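Side-chain contacts in secretory-abundant heat soluble protein 1 (Ramazzottius varieornatus, PDB 5XN9), which acts as a secreted molecular shield in water-deficient conditions and helps its tardigrade survive desiccation: residues Ile45-Gly49 with Asp50-His54; Glu19-Asp22 with Ala23-Ala27; Lys113-Gly116 with Asp117-Glu120; Thr4-Ser7 with Trp8-Lys11. One frame throughout, in Å; residues are numbered along the deposited sequence. Where two conformers were deposited one is given.

Interaction 1 of 4, residues Ile45-Gly49 with Asp50-His54; sequences IWKEG and DHYHH. With EDO (1,2-ethanediol), chain H.
The indole of Trp46 lies over His53, whose CB sits on the six-membered ring, 3.5 Å from its centroid. The imidazole runs nearly parallel to the indole (planes at 12°) but slid aside, with little overlap. Backbone bonds join the pair, Trp46 N to His53 O and His53 N to Trp46 O (2.8 Å). With CG between the backbone N and the carbonyl carbon (chi1 70°), the indole folds back across the neighbouring strand; its NE1 makes a bent bond to Glu48 OE1 (2.9 Å), in the indole plane but tilted from the carboxylate's. Glu48 CG, beside its backbone N, meets His53 CD2 (3.6 Å), and a bend at chi2 swings the carboxylate toward that NE1. Further out, Asp66 takes His53 ND1, Trp3 stacks on the indole, and Asp50 OD1 receives a straight bond (171°) from His51 ND1. On the other face Lys47 CG lies over the Tyr52 ring (4.0 Å from its centroid). An alanine's methyl at Trp46 removes the lid on His53 CB and is likely to leave Glu48 OE1 without its N-H donor. In this type II' hairpin of a fatty-acid-binding-protein-like barrel, Glu48 and Asp50 meet N-H edges of Trp46 and His51, while His53 CB and Lys47 CG lie over ring faces.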
loop_
_atom_site.group_PDB
_atom_site.type_symbol
_atom_site.label_atom_id
_atom_site.label_comp_id
_atom_site.label_asym_id
_atom_site.label_seq_id
_atom_site.Cartn_x
_atom_site.Cartn_y
_atom_site.Cartn_z
ATOM N N ILE A 45 6.397 7.752 -0.817
ATOM C CA ILE A 45 5.391 8.593 -0.184
ATOM C C ILE A 45 6.055 9.913 0.185
ATOM O O ILE A 45 7.053 9.922 0.918
ATOM C CB ILE A 45 4.774 7.925 1.062
ATOM C CG1 ILE A 45 4.147 6.565 0.713
ATOM C CG2 ILE A 45 3.736 8.835 1.689
ATOM C CD1 ILE A 45 3.721 5.746 1.924
ATOM N N TRP A 46 5.511 11.017 -0.328
ATOM C CA TRP A 46 6.072 12.336 -0.075
ATOM C C TRP A 46 4.948 13.354 -0.003
ATOM O O TRP A 46 3.799 13.080 -0.370
ATOM C CB TRP A 46 7.125 12.726 -1.119
ATOM C CG TRP A 46 6.609 13.013 -2.501
ATOM C CD1 TRP A 46 6.417 14.252 -3.060
ATOM C CD2 TRP A 46 6.271 12.061 -3.518
ATOM N NE1 TRP A 46 5.970 14.124 -4.354
ATOM C CE2 TRP A 46 5.877 12.793 -4.663
ATOM C CE3 TRP A 46 6.261 10.664 -3.574
ATOM C CZ2 TRP A 46 5.475 12.171 -5.850
ATOM C CZ3 TRP A 46 5.849 10.047 -4.756
ATOM C CH2 TRP A 46 5.466 10.805 -5.874
ATOM N N LYS A 47 5.283 14.526 0.518
ATOM C CA LYS A 47 4.304 15.581 0.722
ATOM C C LYS A 47 4.505 16.687 -0.302
ATOM O O LYS A 47 5.644 17.026 -0.659
ATOM C CB LYS A 47 4.394 16.148 2.135
ATOM C CG LYS A 47 3.188 16.977 2.541
ATOM C CD LYS A 47 3.275 17.400 3.992
ATOM C CE LYS A 47 2.058 18.208 4.389
ATOM N NZ LYS A 47 2.117 18.657 5.812
ATOM N N GLU A 48 3.384 17.250 -0.772
ATOM C CA GLU A 48 3.368 18.351 -1.745
ATOM C C GLU A 48 2.412 19.414 -1.233
ATOM O O GLU A 48 1.245 19.452 -1.625
ATOM C CB GLU A 48 2.934 17.858 -3.118
ATOM C CG GLU A 48 3.917 16.923 -3.783
ATOM C CD GLU A 48 5.185 17.622 -4.244
ATOM O OE1 GLU A 48 6.019 16.946 -4.873
ATOM O OE2 GLU A 48 5.341 18.841 -4.005
ATOM N N GLY A 49 2.899 20.262 -0.345
ATOM C CA GLY A 49 2.095 21.341 0.184
ATOM C C GLY A 49 0.937 20.847 1.019
ATOM O O GLY A 49 1.104 20.496 2.190
ATOM N N ASP A 50 -0.243 20.800 0.407
ATOM C CA ASP A 50 -1.487 20.491 1.095
ATOM C C ASP A 50 -1.958 19.066 0.857
ATOM O O ASP A 50 -3.096 18.738 1.199
ATOM C CB ASP A 50 -2.581 21.482 0.678
ATOM C CG ASP A 50 -2.808 21.525 -0.839
ATOM O OD1 ASP A 50 -2.096 20.840 -1.596
ATOM O OD2 ASP A 50 -3.701 22.285 -1.279
ATOM N N HIS A 51 -1.120 18.216 0.277
ATOM C CA HIS A 51 -1.517 16.844 0.007
ATOM C C HIS A 51 -0.264 15.987 -0.052
ATOM O O HIS A 51 0.864 16.493 -0.037
ATOM C CB HIS A 51 -2.334 16.734 -1.287
ATOM C CG HIS A 51 -1.565 17.085 -2.524
ATOM N ND1 HIS A 51 -1.264 18.386 -2.868
ATOM C CD2 HIS A 51 -1.058 16.307 -3.510
ATOM C CE1 HIS A 51 -0.592 18.392 -4.008
ATOM N NE2 HIS A 51 -0.451 17.144 -4.416
ATOM N N TYR A 52 -0.483 14.679 -0.080
ATOM C CA TYR A 52 0.581 13.705 -0.213
ATOM C C TYR A 52 0.448 12.978 -1.537
ATOM O O TYR A 52 -0.641 12.888 -2.119
ATOM C CB TYR A 52 0.506 12.648 0.896
ATOM C CG TYR A 52 0.861 13.158 2.266
ATOM C CD1 TYR A 52 -0.100 13.746 3.078
ATOM C CD2 TYR A 52 2.160 13.040 2.761
ATOM C CE1 TYR A 52 0.231 14.217 4.348
ATOM C CE2 TYR A 52 2.499 13.498 4.022
ATOM C CZ TYR A 52 1.537 14.085 4.809
ATOM O OH TYR A 52 1.887 14.529 6.058
ATOM N N HIS A 53 1.573 12.471 -2.026
ATOM C CA HIS A 53 1.578 11.494 -3.103
ATOM C C HIS A 53 2.086 10.163 -2.589
ATOM O O HIS A 53 3.009 10.109 -1.767
ATOM C CB HIS A 53 2.472 11.931 -4.257
ATOM C CG HIS A 53 1.873 13.013 -5.088
ATOM N ND1 HIS A 53 1.359 12.785 -6.345
ATOM C CD2 HIS A 53 1.692 14.332 -4.840
ATOM C CE1 HIS A 53 0.914 13.923 -6.847
ATOM N NE2 HIS A 53 1.087 14.873 -5.948
ATOM N N HIS A 54 1.494 9.095 -3.110
ATOM C CA HIS A 54 1.896 7.736 -2.798
ATOM C C HIS A 54 2.016 7.042 -4.143
ATOM O O HIS A 54 1.003 6.795 -4.815
ATOM C CB HIS A 54 0.855 7.052 -1.919
ATOM C CG HIS A 54 1.170 5.625 -1.631
ATOM N ND1 HIS A 54 0.268 4.772 -1.032
ATOM C CD2 HIS A 54 2.296 4.903 -1.844
ATOM C CE1 HIS A 54 0.819 3.580 -0.903
ATOM N NE2 HIS A 54 2.050 3.632 -1.384
HETATM C C1 EDO H . 7.491 21.393 -0.237
HETATM O O1 EDO H . 7.921 22.544 -0.972
HETATM C C2 EDO H . 6.011 21.517 0.107
HETATM O O2 EDO H . 5.613 20.395 0.903
HETATM O O HOH W 1 0.228 16.288 7.231
#

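Interaction 2 of 4, residues Glu19-Asp22 with Ala23-Ala27; sequences ENFD and AFISA
Asn20 occupies the N-cap position of helix 21-27, and its OD1 lies 3.2 Å from Ala23 CB in the first turn. No direct capping bond forms; instead a water accepts from Ala23 N and donates to Asn20 OD1, while Asn20 ND2 reaches the carbonyl of Thr129. Next along the helix, Phe24 N donates to Asn20 O at 3.2 Å. The Phe24 ring meets that of Phe21 obliquely, with planes at 42° and CD2 4.2 Å from Phe21 CE1; both rings also contact Tyr123 and Ala130, which ties the helix to strands 118-125 and 128-136. Ile25 follows with a nearly straight bond (168°) from its N to Phe21 O. Its CG1 packs 3.6 Å from Phe21 CE2, a contact set up by Phe21 CG, which stands opposite the backbone N (chi1 -161°) and turns the CE2 side of the ring to the isoleucine. Ile25 also touches Leu32 and Tyr35 of helix 32-35, consistent with the helical lid of the fatty-acid-binding-protein fold. Ser26 ends the contact by gripping one carbonyl twice: Asp22 O accepts Ser26 N at 2.8 Å and Ser26 OG at 2.9 Å, the two donors arriving from opposite faces of the carbonyl plane.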
loop_
_atom_site.group_PDB
_atom_site.type_symbol
_atom_site.label_atom_id
_atom_site.label_comp_id
_atom_site.label_asym_id
_atom_site.label_seq_id
_atom_site.Cartn_x
_atom_site.Cartn_y
_atom_site.Cartn_z
ATOM N N GLU A 19 4.817 -12.697 4.343
ATOM C CA GLU A 19 4.107 -13.663 5.173
ATOM C C GLU A 19 2.646 -13.716 4.767
ATOM O O GLU A 19 1.956 -12.692 4.792
ATOM C CB GLU A 19 4.234 -13.292 6.648
ATOM C CG GLU A 19 3.584 -14.274 7.598
ATOM C CD GLU A 19 3.759 -13.854 9.037
ATOM O OE1 GLU A 19 4.821 -14.159 9.622
ATOM O OE2 GLU A 19 2.843 -13.190 9.569
ATOM N N ASN A 20 2.189 -14.905 4.382
ATOM C CA ASN A 20 0.779 -15.200 4.136
ATOM C C ASN A 20 0.194 -14.386 2.987
ATOM O O ASN A 20 -1.026 -14.188 2.917
ATOM C CB ASN A 20 -0.068 -15.032 5.403
ATOM C CG ASN A 20 -1.318 -15.882 5.382
ATOM O OD1 ASN A 20 -1.301 -17.011 4.886
ATOM N ND2 ASN A 20 -2.413 -15.348 5.919
ATOM N N PHE A 21 1.043 -13.907 2.079
ATOM C CA PHE A 21 0.559 -12.995 1.050
ATOM C C PHE A 21 -0.328 -13.700 0.032
ATOM O O PHE A 21 -1.262 -13.088 -0.496
ATOM C CB PHE A 21 1.730 -12.298 0.360
ATOM C CG PHE A 21 1.345 -11.048 -0.366
ATOM C CD1 PHE A 21 1.051 -9.894 0.337
ATOM C CD2 PHE A 21 1.281 -11.023 -1.750
ATOM C CE1 PHE A 21 0.693 -8.732 -0.326
ATOM C CE2 PHE A 21 0.925 -9.869 -2.420
ATOM C CZ PHE A 21 0.630 -8.719 -1.705
ATOM N N ASP A 22 -0.059 -14.976 -0.257
ATOM C CA ASP A 22 -0.910 -15.696 -1.200
ATOM C C ASP A 22 -2.325 -15.867 -0.654
ATOM O O ASP A 22 -3.300 -15.771 -1.409
ATOM C CB ASP A 22 -0.278 -17.039 -1.569
ATOM C CG ASP A 22 0.814 -16.902 -2.616
ATOM O OD1 ASP A 22 1.241 -15.761 -2.902
ATOM O OD2 ASP A 22 1.253 -17.938 -3.151
ATOM N N ALA A 23 -2.456 -16.111 0.652
ATOM C CA ALA A 23 -3.781 -16.214 1.258
ATOM C C ALA A 23 -4.529 -14.894 1.159
ATOM O O ALA A 23 -5.748 -14.872 0.950
ATOM C CB ALA A 23 -3.660 -16.646 2.718
ATOM N N PHE A 24 -3.812 -13.778 1.311
ATOM C CA PHE A 24 -4.440 -12.472 1.159
ATOM C C PHE A 24 -4.890 -12.250 -0.280
ATOM O O PHE A 24 -6.025 -11.828 -0.528
ATOM C CB PHE A 24 -3.475 -11.378 1.603
ATOM C CG PHE A 24 -3.962 -9.994 1.295
ATOM C CD1 PHE A 24 -4.971 -9.415 2.050
ATOM C CD2 PHE A 24 -3.420 -9.276 0.242
ATOM C CE1 PHE A 24 -5.424 -8.136 1.761
ATOM C CE2 PHE A 24 -3.869 -8.004 -0.052
ATOM C CZ PHE A 24 -4.874 -7.432 0.709
ATOM N N ILE A 25 -4.008 -12.536 -1.241
ATOM C CA ILE A 25 -4.357 -12.388 -2.652
ATOM C C ILE A 25 -5.544 -13.274 -3.013
ATOM O O ILE A 25 -6.471 -12.839 -3.707
ATOM C CB ILE A 25 -3.129 -12.663 -3.538
ATOM C CG1 ILE A 25 -2.069 -11.585 -3.320
ATOM C CG2 ILE A 25 -3.519 -12.727 -5.005
ATOM C CD1 ILE A 25 -2.560 -10.185 -3.630
ATOM N N SER A 26 -5.539 -14.526 -2.542
ATOM C CA SER A 26 -6.660 -15.422 -2.815
ATOM C C SER A 26 -7.952 -14.905 -2.194
ATOM O O SER A 26 -9.024 -15.007 -2.801
ATOM C CB SER A 26 -6.346 -16.831 -2.311
ATOM O OG SER A 26 -5.211 -17.365 -2.970
ATOM N N ALA A 27 -7.871 -14.341 -0.985
ATOM C CA ALA A 27 -9.069 -13.828 -0.331
ATOM C C ALA A 27 -9.645 -12.610 -1.038
ATOM O O ALA A 27 -10.834 -12.318 -0.876
ATOM C CB ALA A 27 -8.777 -13.491 1.128
HETATM O O HOH W 2 -0.437 -17.610 1.762
#

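Interaction 3 of 4, residues Lys113-Gly116 with Asp117-Glu120; sequences KVNG and DELE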
loop_
_atom_site.group_PDB
_atom_site.type_symbol
_atom_site.label_atom_id
_atom_site.label_comp_id
_atom_site.label_asym_id
_atom_site.label_seq_id
_atom_site.Cartn_x
_atom_site.Cartn_y
_atom_site.Cartn_z
ATOM N N LYS A 113 3.841 0.629 9.001
ATOM C CA LYS A 113 4.414 0.771 10.332
ATOM C C LYS A 113 5.930 0.716 10.214
ATOM O O LYS A 113 6.485 -0.299 9.777
ATOM C CB LYS A 113 3.898 -0.356 11.232
ATOM C CG LYS A 113 4.513 -0.434 12.614
ATOM C CD LYS A 113 3.941 -1.646 13.346
ATOM C CE LYS A 113 4.659 -1.946 14.660
ATOM N NZ LYS A 113 3.995 -3.056 15.411
ATOM N N VAL A 114 6.596 1.800 10.603
ATOM C CA VAL A 114 8.035 1.941 10.425
ATOM C C VAL A 114 8.705 1.620 11.752
ATOM O O VAL A 114 8.532 2.341 12.738
ATOM C CB VAL A 114 8.407 3.340 9.913
ATOM C CG1 VAL A 114 9.918 3.523 9.922
ATOM C CG2 VAL A 114 7.850 3.546 8.514
ATOM N N ASN A 115 9.463 0.525 11.776
ATOM C CA ASN A 115 10.177 0.075 12.963
ATOM C C ASN A 115 11.554 0.710 13.081
ATOM O O ASN A 115 12.328 0.327 13.964
ATOM C CB ASN A 115 10.312 -1.450 12.939
ATOM C CG ASN A 115 9.029 -2.148 12.511
ATOM O OD1 ASN A 115 8.644 -2.105 11.341
ATOM N ND2 ASN A 115 8.368 -2.804 13.457
ATOM N N GLY A 116 11.866 1.680 12.224
ATOM C CA GLY A 116 13.209 2.210 12.114
ATOM C C GLY A 116 13.946 1.505 10.995
ATOM O O GLY A 116 14.075 0.278 11.022
ATOM N N ASP A 117 14.397 2.264 9.989
ATOM C CA ASP A 117 15.083 1.733 8.809
ATOM C C ASP A 117 14.172 0.860 7.948
ATOM O O ASP A 117 14.343 0.786 6.725
ATOM C CB ASP A 117 16.345 0.949 9.194
ATOM C CG ASP A 117 17.079 1.555 10.376
ATOM O OD1 ASP A 117 17.375 2.769 10.341
ATOM O OD2 ASP A 117 17.356 0.815 11.344
ATOM N N GLU A 118 13.199 0.202 8.571
ATOM C CA GLU A 118 12.376 -0.813 7.937
ATOM C C GLU A 118 10.903 -0.424 8.034
ATOM O O GLU A 118 10.469 0.208 9.001
ATOM C CB GLU A 118 12.646 -2.169 8.605
ATOM C CG GLU A 118 11.462 -3.100 8.777
ATOM C CD GLU A 118 11.865 -4.399 9.456
ATOM O OE1 GLU A 118 12.747 -5.104 8.919
ATOM O OE2 GLU A 118 11.314 -4.705 10.535
ATOM N N LEU A 119 10.137 -0.778 7.008
ATOM C CA LEU A 119 8.703 -0.526 6.993
ATOM C C LEU A 119 7.979 -1.859 6.893
ATOM O O LEU A 119 8.247 -2.649 5.981
ATOM C CB LEU A 119 8.305 0.381 5.818
ATOM C CG LEU A 119 6.869 0.910 5.824
ATOM C CD1 LEU A 119 6.802 2.240 5.096
ATOM C CD2 LEU A 119 5.928 -0.088 5.182
ATOM N N GLU A 120 7.045 -2.089 7.811
ATOM C CA GLU A 120 6.220 -3.290 7.820
ATOM C C GLU A 120 4.836 -2.917 7.296
ATOM O O GLU A 120 4.172 -2.046 7.865
ATOM C CB GLU A 120 6.125 -3.835 9.246
ATOM C CG GLU A 120 5.379 -5.153 9.389
ATOM C CD GLU A 120 5.364 -5.670 10.824
ATOM O OE1 GLU A 120 4.282 -6.081 11.297
ATOM O OE2 GLU A 120 6.430 -5.664 11.480
#
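Gly116, Glu120 and Lys113 bury the most surface where strand 106-114 turns back into strand 118-125. Lys113 and Glu120 form an antiparallel hydrogen-bonded pair: Lys113 N donates to Glu120 O at 2.9 Å, and Glu120 N returns a nearly straight bond (174°) to Lys113 O at 2.7 Å. Their side chains leave the same face of the sheet, both extended, yet Lys113 NZ stays 5.1 Å from Glu120 OE1. That separation is too long for a salt bridge, although the opposite charges probably attract. The carboxylate is engaged elsewhere, since Glu120 OE1 makes a salt bridge with Lys131 and OE2 has a weak bond to Trp133. Glu120 CG stands anti to the backbone N (chi1 -175°), which carries the extended chain outward and brings the carboxylate to these partners on strand 128-136.

Gly116 probably permits the reversal, together with Asp117, which also has a positive phi. A CB at the backbone angles of Gly116 would collide with the carbonyl oxygen of Asn115, a conformation that glycine tolerates. Before it, Asn115 N donates to Glu118 O at 3.0 Å, a bent bond (137°) that closes the last interstrand link, while the Glu118 carboxylate turns to a salt bridge with Arg17.

The other face is apolar. Val114 and Leu119 face each other in the non-hydrogen-bonded pair, and Val114 CG2 rests 3.8 Å from Leu119 CD1; both side chains also touch Trp12 of strand 10-19. Charged side chains on one face and aliphatic ones on the other make this an amphipathic beta hairpin, as expected for neighbouring antiparallel strands in a fatty-acid-binding-protein-like barrel.

Interaction 4 of 4, residues Thr4-Ser7 with Trp8-Lys11; sequences TGKS and WMGK. With EDO (1,2-ethanediol), chain F; EDO (1,2-ethanediol), chain G.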
loop_
_atom_site.group_PDB
_atom_site.type_symbol
_atom_site.label_atom_id
_atom_site.label_comp_id
_atom_site.label_asym_id
_atom_site.label_seq_id
_atom_site.Cartn_x
_atom_site.Cartn_y
_atom_site.Cartn_z
ATOM N N THR A 4 10.578 14.184 4.336
ATOM C CA THR A 4 10.638 13.859 5.752
ATOM C C THR A 4 9.520 14.598 6.478
ATOM O O THR A 4 8.883 15.498 5.928
ATOM C CB THR A 4 11.994 14.231 6.369
ATOM O OG1 THR A 4 12.176 15.648 6.289
ATOM C CG2 THR A 4 13.136 13.531 5.639
ATOM N N GLY A 5 9.290 14.212 7.731
ATOM C CA GLY A 5 8.239 14.812 8.530
ATOM C C GLY A 5 7.379 13.779 9.229
ATOM O O GLY A 5 6.867 14.009 10.331
ATOM N N LYS A 6 7.209 12.636 8.573
ATOM C CA LYS A 6 6.515 11.477 9.113
ATOM C C LYS A 6 7.387 10.261 8.854
ATOM O O LYS A 6 8.084 10.197 7.842
ATOM C CB LYS A 6 5.179 11.247 8.390
ATOM C CG LYS A 6 4.271 12.468 8.314
ATOM C CD LYS A 6 3.625 12.744 9.649
ATOM C CE LYS A 6 2.582 13.851 9.546
ATOM N NZ LYS A 6 1.893 14.048 10.849
ATOM N N SER A 7 7.328 9.282 9.761
ATOM C CA SER A 7 8.228 8.136 9.650
ATOM C C SER A 7 7.970 7.327 8.387
ATOM O O SER A 7 8.897 6.704 7.856
ATOM C CB SER A 7 8.128 7.243 10.885
ATOM O OG SER A 7 6.833 6.691 11.004
ATOM N N TRP A 8 6.728 7.318 7.896
ATOM C CA TRP A 8 6.367 6.533 6.723
ATOM C C TRP A 8 6.664 7.240 5.406
ATOM O O TRP A 8 6.514 6.623 4.343
ATOM C CB TRP A 8 4.893 6.117 6.790
ATOM C CG TRP A 8 3.978 7.153 7.395
ATOM C CD1 TRP A 8 3.565 7.217 8.700
ATOM C CD2 TRP A 8 3.344 8.253 6.719
ATOM N NE1 TRP A 8 2.721 8.287 8.880
ATOM C CE2 TRP A 8 2.570 8.943 7.683
ATOM C CE3 TRP A 8 3.359 8.722 5.400
ATOM C CZ2 TRP A 8 1.811 10.074 7.365
ATOM C CZ3 TRP A 8 2.609 9.855 5.083
ATOM C CH2 TRP A 8 1.844 10.517 6.067
ATOM N N MET A 9 7.065 8.508 5.440
ATOM C CA MET A 9 7.490 9.165 4.213
ATOM C C MET A 9 8.848 8.629 3.783
ATOM O O MET A 9 9.694 8.275 4.613
ATOM C CB MET A 9 7.561 10.680 4.419
ATOM C CG MET A 9 6.195 11.298 4.640
ATOM S SD MET A 9 6.231 12.998 5.243
ATOM C CE MET A 9 6.887 13.834 3.801
ATOM N N GLY A 10 9.048 8.555 2.479
ATOM C CA GLY A 10 10.323 8.149 1.938
ATOM C C GLY A 10 10.142 7.208 0.768
ATOM O O GLY A 10 9.047 7.054 0.225
ATOM N N LYS A 11 11.249 6.581 0.378
ATOM C CA LYS A 11 11.297 5.640 -0.732
ATOM C C LYS A 11 11.579 4.262 -0.157
ATOM O O LYS A 11 12.625 4.051 0.465
ATOM C CB LYS A 11 12.400 6.030 -1.711
ATOM C CG LYS A 11 12.214 7.391 -2.325
ATOM C CD LYS A 11 13.247 7.609 -3.424
ATOM C CE LYS A 11 13.195 9.024 -3.931
ATOM N NZ LYS A 11 13.492 9.956 -2.816
HETATM C C1 EDO F . 12.580 17.884 2.219
HETATM O O1 EDO F . 12.760 16.581 1.664
HETATM C C2 EDO F . 12.501 17.777 3.737
HETATM O O2 EDO F . 11.238 17.221 4.111
HETATM C C1 EDO G . 13.450 12.651 -4.640
HETATM O O1 EDO G . 13.459 12.106 -5.965
HETATM C C2 EDO G . 14.858 12.597 -4.057
HETATM O O2 EDO G . 14.784 12.651 -2.627
HETATM O O HOH W 3 10.856 9.919 6.610
#
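Lys6 O is gripped by two donors: Met9 N at 3.1 Å, which closes a type I beta turn from Lys6 to Met9, and a water at 3.0 Å. Met9 N comes in well above the carbonyl plane, 60° out of it, rather than on a lone pair. The same water also donates to Met9 O at 2.8 Å and so ties the two ends of the turn together. Beside this polar link, Lys6 and Trp8 run side by side in the same direction. Lys6 CB lies over the centre of the six-membered ring of Trp8, 3.8 Å from the centroid and 20° off the normal, and CG continues the cover at 3.6 Å from Trp8 CZ2. A bend at chi2 (-75°) carries the rest of the Lys6 chain onward, and its NZ ends in a salt bridge with Glu90. Met9 SD packs 3.7 Å from Lys6 CG and 3.5 Å from Lys6 N, a buried N-H with no partner in the model, while CE reaches back to Thr4 O at 3.4 Å. Outside the turn, the Trp8 indole packs on Ile45 and Tyr52. With a serine in its place, the aliphatic part of Lys6 would probably lose its aromatic support and a gap would open against Ile45 and Tyr52. The lysine is therefore used in two ways, its methylenes as an apolar layer on the indole and its ammonium group as the mate of a carboxylate.

Along the chain the contacts come in the order interaction 4, interaction 2, interaction 1, interaction 3. Interactions 1, 3 and 4 share the antiparallel sheet, and interaction 4 sits between the other two, its centre about 10 Å from each. It touches both: Ile45 O lies 2.9 Å from Gly10 N, a probable hydrogen bond between neighbouring strands 42-48 and 10-19, and Val114 CG2 packs 3.4 Å from Ser7 O. Interaction 2, on helix 21-27, lies across the chain's centre from interactions 1 and 4, with centres about 29 and 27 Å away. The N-terminal segment thus joins two hairpins at one end of the barrel, while the helix comes within about 7 Å (nearest atoms) of interaction 3.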